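Local coordinates for Rubredoxin\:oxygen oxidoreductase (Desulfovibrio gigas, PDB 1E5D), which catalyses the four-electron reduction of dioxygen to two molecules of water, using a diiron centre and flavin mononucleotide, at residues T4-W18 / Q169-I181. Numbering follows the deposited sequence.
Sequences TKIIDGFHLVGAIDW and QNIAASERFSDQI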
# COMPACT_ATOMS: atom_id res chain seq x y z
N THR A 4 -33.48 -19.80 -8.14
CA THR A 4 -33.15 -21.11 -7.58
C THR A 4 -34.08 -21.42 -6.42
O THR A 4 -34.23 -20.62 -5.49
CB THR A 4 -31.68 -21.17 -7.13
OG1 THR A 4 -30.82 -20.90 -8.24
CG2 THR A 4 -31.34 -22.58 -6.66
N LYS A 5 -34.73 -22.58 -6.49
CA LYS A 5 -35.69 -22.96 -5.46
C LYS A 5 -34.93 -23.47 -4.24
O LYS A 5 -34.16 -24.43 -4.31
CB LYS A 5 -36.67 -24.03 -5.95
CG LYS A 5 -38.11 -23.76 -5.55
CD LYS A 5 -38.70 -24.94 -4.79
CE LYS A 5 -40.22 -24.92 -4.82
NZ LYS A 5 -40.77 -25.99 -5.70
N ILE A 6 -35.19 -22.81 -3.12
CA ILE A 6 -34.50 -23.30 -1.92
C ILE A 6 -35.40 -24.35 -1.28
O ILE A 6 -35.03 -25.52 -1.23
CB ILE A 6 -34.17 -22.14 -0.97
CG1 ILE A 6 -33.30 -21.06 -1.61
CG2 ILE A 6 -33.54 -22.66 0.31
CD1 ILE A 6 -33.37 -19.73 -0.89
N ILE A 7 -36.54 -23.87 -0.85
CA ILE A 7 -37.70 -24.64 -0.43
C ILE A 7 -38.95 -24.02 -1.09
O ILE A 7 -38.88 -22.94 -1.66
CB ILE A 7 -37.91 -24.69 1.09
CG1 ILE A 7 -38.09 -23.32 1.75
CG2 ILE A 7 -36.79 -25.46 1.75
CD1 ILE A 7 -38.45 -23.42 3.22
N ASP A 8 -40.05 -24.74 -1.01
CA ASP A 8 -41.31 -24.33 -1.63
C ASP A 8 -41.64 -22.89 -1.24
O ASP A 8 -41.72 -22.57 -0.06
CB ASP A 8 -42.43 -25.27 -1.21
CG ASP A 8 -42.14 -26.72 -1.56
OD1 ASP A 8 -41.89 -26.98 -2.76
OD2 ASP A 8 -42.15 -27.59 -0.66
N GLY A 9 -41.82 -22.03 -2.24
CA GLY A 9 -42.13 -20.64 -1.99
C GLY A 9 -40.95 -19.76 -1.62
O GLY A 9 -41.16 -18.56 -1.40
N PHE A 10 -39.75 -20.31 -1.54
CA PHE A 10 -38.54 -19.56 -1.24
C PHE A 10 -37.56 -19.64 -2.42
O PHE A 10 -37.09 -20.71 -2.80
CB PHE A 10 -37.83 -20.07 -0.00
CG PHE A 10 -38.43 -19.74 1.35
CD1 PHE A 10 -39.60 -20.35 1.77
CD2 PHE A 10 -37.82 -18.83 2.19
CE1 PHE A 10 -40.14 -20.05 3.00
CE2 PHE A 10 -38.35 -18.53 3.42
CZ PHE A 10 -39.52 -19.14 3.84
N HIS A 11 -37.24 -18.49 -3.02
CA HIS A 11 -36.27 -18.59 -4.11
C HIS A 11 -35.11 -17.62 -3.94
O HIS A 11 -35.26 -16.49 -3.47
CB HIS A 11 -36.93 -18.32 -5.46
CG HIS A 11 -38.20 -19.09 -5.67
ND1 HIS A 11 -38.29 -20.16 -6.53
CD2 HIS A 11 -39.43 -18.93 -5.12
CE1 HIS A 11 -39.52 -20.64 -6.50
NE2 HIS A 11 -40.22 -19.91 -5.66
N LEU A 12 -33.96 -18.12 -4.34
CA LEU A 12 -32.71 -17.39 -4.43
C LEU A 12 -32.67 -16.63 -5.75
O LEU A 12 -32.69 -17.24 -6.83
CB LEU A 12 -31.55 -18.37 -4.31
CG LEU A 12 -30.10 -17.93 -4.48
CD1 LEU A 12 -29.69 -18.01 -5.94
CD2 LEU A 12 -29.87 -16.53 -3.94
N VAL A 13 -32.61 -15.30 -5.69
CA VAL A 13 -32.44 -14.54 -6.93
C VAL A 13 -31.22 -13.63 -6.80
O VAL A 13 -30.75 -13.37 -5.69
CB VAL A 13 -33.67 -13.70 -7.29
CG1 VAL A 13 -34.81 -14.59 -7.77
CG2 VAL A 13 -34.13 -12.87 -6.10
N GLY A 14 -30.71 -13.13 -7.92
CA GLY A 14 -29.63 -12.17 -7.91
C GLY A 14 -28.61 -12.37 -9.01
O GLY A 14 -28.95 -12.66 -10.15
N ALA A 15 -27.33 -12.22 -8.67
CA ALA A 15 -26.30 -12.33 -9.69
C ALA A 15 -25.01 -12.94 -9.17
O ALA A 15 -24.55 -12.63 -8.07
CB ALA A 15 -26.01 -10.95 -10.27
N ILE A 16 -24.46 -13.81 -10.00
CA ILE A 16 -23.14 -14.37 -9.81
C ILE A 16 -22.11 -13.44 -10.43
O ILE A 16 -22.17 -13.15 -11.63
CB ILE A 16 -22.98 -15.77 -10.41
CG1 ILE A 16 -24.16 -16.71 -10.15
CG2 ILE A 16 -21.69 -16.39 -9.91
CD1 ILE A 16 -23.77 -18.10 -9.68
N ASP A 17 -21.18 -12.98 -9.61
CA ASP A 17 -20.16 -12.06 -10.13
C ASP A 17 -18.82 -12.77 -10.27
O ASP A 17 -17.91 -12.64 -9.44
CB ASP A 17 -20.11 -10.85 -9.21
CG ASP A 17 -19.35 -9.68 -9.77
OD1 ASP A 17 -18.48 -9.90 -10.64
OD2 ASP A 17 -19.60 -8.54 -9.32
N TRP A 18 -18.68 -13.55 -11.34
CA TRP A 18 -17.48 -14.32 -11.60
C TRP A 18 -16.19 -13.50 -11.57
O TRP A 18 -15.17 -13.99 -11.10
CB TRP A 18 -17.58 -14.97 -12.97
CG TRP A 18 -18.76 -15.85 -13.20
CD1 TRP A 18 -19.98 -15.52 -13.70
CD2 TRP A 18 -18.81 -17.25 -12.92
NE1 TRP A 18 -20.79 -16.63 -13.75
CE2 TRP A 18 -20.09 -17.70 -13.28
CE3 TRP A 18 -17.87 -18.15 -12.40
CZ2 TRP A 18 -20.47 -19.04 -13.12
CZ3 TRP A 18 -18.25 -19.47 -12.25
CH2 TRP A 18 -19.54 -19.90 -12.61
N GLN A 169 -19.83 -15.82 2.04
CA GLN A 169 -18.48 -16.15 1.60
C GLN A 169 -18.36 -15.68 0.16
O GLN A 169 -19.33 -15.74 -0.58
CB GLN A 169 -18.17 -17.64 1.71
CG GLN A 169 -19.17 -18.49 2.47
CD GLN A 169 -20.44 -18.73 1.67
OE1 GLN A 169 -20.43 -19.06 0.49
NE2 GLN A 169 -21.58 -18.55 2.32
N ASN A 170 -17.19 -15.20 -0.24
CA ASN A 170 -17.03 -14.82 -1.65
C ASN A 170 -16.72 -16.03 -2.51
O ASN A 170 -15.57 -16.37 -2.74
CB ASN A 170 -15.95 -13.74 -1.75
CG ASN A 170 -16.49 -12.43 -1.21
OD1 ASN A 170 -15.80 -11.68 -0.53
ND2 ASN A 170 -17.75 -12.16 -1.54
N ILE A 171 -17.75 -16.71 -2.98
CA ILE A 171 -17.59 -17.84 -3.88
C ILE A 171 -18.54 -17.71 -5.07
O ILE A 171 -19.76 -17.72 -4.89
CB ILE A 171 -17.88 -19.18 -3.19
CG1 ILE A 171 -16.92 -19.51 -2.05
CG2 ILE A 171 -17.91 -20.30 -4.21
CD1 ILE A 171 -17.13 -20.90 -1.49
N ALA A 172 -17.97 -17.57 -6.27
CA ALA A 172 -18.80 -17.52 -7.48
C ALA A 172 -18.78 -18.91 -8.11
O ALA A 172 -17.69 -19.39 -8.45
CB ALA A 172 -18.32 -16.47 -8.46
N ALA A 173 -19.93 -19.55 -8.23
CA ALA A 173 -19.91 -20.92 -8.73
C ALA A 173 -21.24 -21.34 -9.33
O ALA A 173 -22.27 -20.71 -9.09
CB ALA A 173 -19.53 -21.85 -7.58
N SER A 174 -21.22 -22.43 -10.09
CA SER A 174 -22.51 -22.94 -10.57
C SER A 174 -23.30 -23.51 -9.40
O SER A 174 -24.53 -23.55 -9.43
CB SER A 174 -22.34 -24.00 -11.66
OG SER A 174 -20.98 -24.21 -11.96
N GLU A 175 -22.60 -23.94 -8.37
CA GLU A 175 -23.14 -24.57 -7.17
C GLU A 175 -23.62 -23.49 -6.20
O GLU A 175 -22.82 -22.61 -5.85
CB GLU A 175 -22.12 -25.46 -6.49
CG GLU A 175 -21.45 -26.57 -7.24
CD GLU A 175 -20.61 -26.15 -8.44
OE1 GLU A 175 -19.46 -25.70 -8.29
OE2 GLU A 175 -21.17 -26.24 -9.55
N ARG A 176 -24.87 -23.52 -5.77
CA ARG A 176 -25.38 -22.47 -4.89
C ARG A 176 -25.57 -22.96 -3.45
O ARG A 176 -25.99 -22.20 -2.58
CB ARG A 176 -26.69 -21.89 -5.42
CG ARG A 176 -26.82 -21.73 -6.91
CD ARG A 176 -25.60 -21.09 -7.57
NE ARG A 176 -25.15 -19.94 -6.78
CZ ARG A 176 -25.76 -18.77 -6.87
NH1 ARG A 176 -26.79 -18.64 -7.69
NH2 ARG A 176 -25.33 -17.75 -6.14
N PHE A 177 -25.26 -24.23 -3.18
CA PHE A 177 -25.47 -24.74 -1.83
C PHE A 177 -24.20 -25.28 -1.19
O PHE A 177 -23.34 -25.84 -1.86
CB PHE A 177 -26.56 -25.82 -1.87
CG PHE A 177 -27.92 -25.21 -2.21
CD1 PHE A 177 -28.63 -24.49 -1.27
CD2 PHE A 177 -28.43 -25.36 -3.48
CE1 PHE A 177 -29.85 -23.94 -1.61
CE2 PHE A 177 -29.67 -24.82 -3.82
CZ PHE A 177 -30.38 -24.10 -2.88
N SER A 178 -24.11 -25.08 0.12
CA SER A 178 -22.90 -25.42 0.86
C SER A 178 -22.53 -26.89 0.71
O SER A 178 -21.36 -27.26 0.73
CB SER A 178 -23.06 -25.06 2.34
OG SER A 178 -24.18 -25.72 2.90
N ASP A 179 -23.53 -27.76 0.56
CA ASP A 179 -23.26 -29.19 0.46
C ASP A 179 -22.74 -29.58 -0.91
O ASP A 179 -22.43 -30.74 -1.14
CB ASP A 179 -24.52 -30.00 0.75
CG ASP A 179 -25.65 -29.68 -0.20
OD1 ASP A 179 -25.74 -30.30 -1.29
OD2 ASP A 179 -26.46 -28.80 0.13
N GLN A 180 -22.68 -28.64 -1.85
CA GLN A 180 -22.24 -28.98 -3.19
C GLN A 180 -20.79 -28.57 -3.43
O GLN A 180 -20.27 -28.80 -4.51
CB GLN A 180 -23.12 -28.31 -4.25
CG GLN A 180 -24.60 -28.57 -4.09
CD GLN A 180 -25.39 -27.69 -5.05
OE1 GLN A 180 -25.30 -26.47 -5.00
NE2 GLN A 180 -26.15 -28.33 -5.93
N ILE A 181 -20.20 -27.95 -2.41
CA ILE A 181 -18.80 -27.57 -2.51
C ILE A 181 -18.03 -28.20 -1.35
O ILE A 181 -18.55 -28.35 -0.25
CB ILE A 181 -18.55 -26.05 -2.51
CG1 ILE A 181 -18.47 -25.41 -1.12
CG2 ILE A 181 -19.58 -25.29 -3.33
CD1 ILE A 181 -17.64 -24.14 -1.16
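Arg176 meets Ile16 with a coiled side chain: its CG lies beside the backbone N (chi1 -38°), and further bends at chi2 and chi3 fold the chain back so that one guanidinium face receives Ile16. Ile16 comes from the opposite direction, its CG1 beside its own backbone N, which sends CD1 to the cation while CG2 heads for the loop at Ala172. CD1 sits over the centre of that guanidinium face, 3.5 Å from Arg176 CZ. Leu12 crosses Arg176 at about a right angle and brings CD1 to 3.4 Å from Arg176 NH1. The cation is therefore packed by aliphatic groups, and Arg176 also touches Thr34 on the adjoining strand 33-40.

At one end of the contact, Ile16 CG2 lies 3.7 Å from Ala172 CB. Both methyls cover one face of the Trp18 indole near its rim, while the ring's far end reaches along the loop, with Trp18 CH2 3.9 Å from Ser174 N. At the other end, Thr4 CG2 approaches Phe177 CE2 at 4.0 Å, and Ile6 adds a looser apolar contact through CG2, 4.4 Å from Phe177 CE1. Phe177 also makes a cation-pi contact with Arg231, and its backbone N donates to Gln180 OE1 at 2.9 Å, a bond from the residue just before the 3-10 turn 178-180 to the side chain of its last residue.

No hydrogen bond joins the two segments; side-chain packing holds the loop 169-181 against the N-terminal hairpin. That hairpin forms the margin of one sheet, and the loop leads from strand 160-164 of the other to helix 183-198, so the contact packs a loop from one sheet of the metallo-beta-lactamase fold, which carries the diiron site, against the edge hairpin of the other.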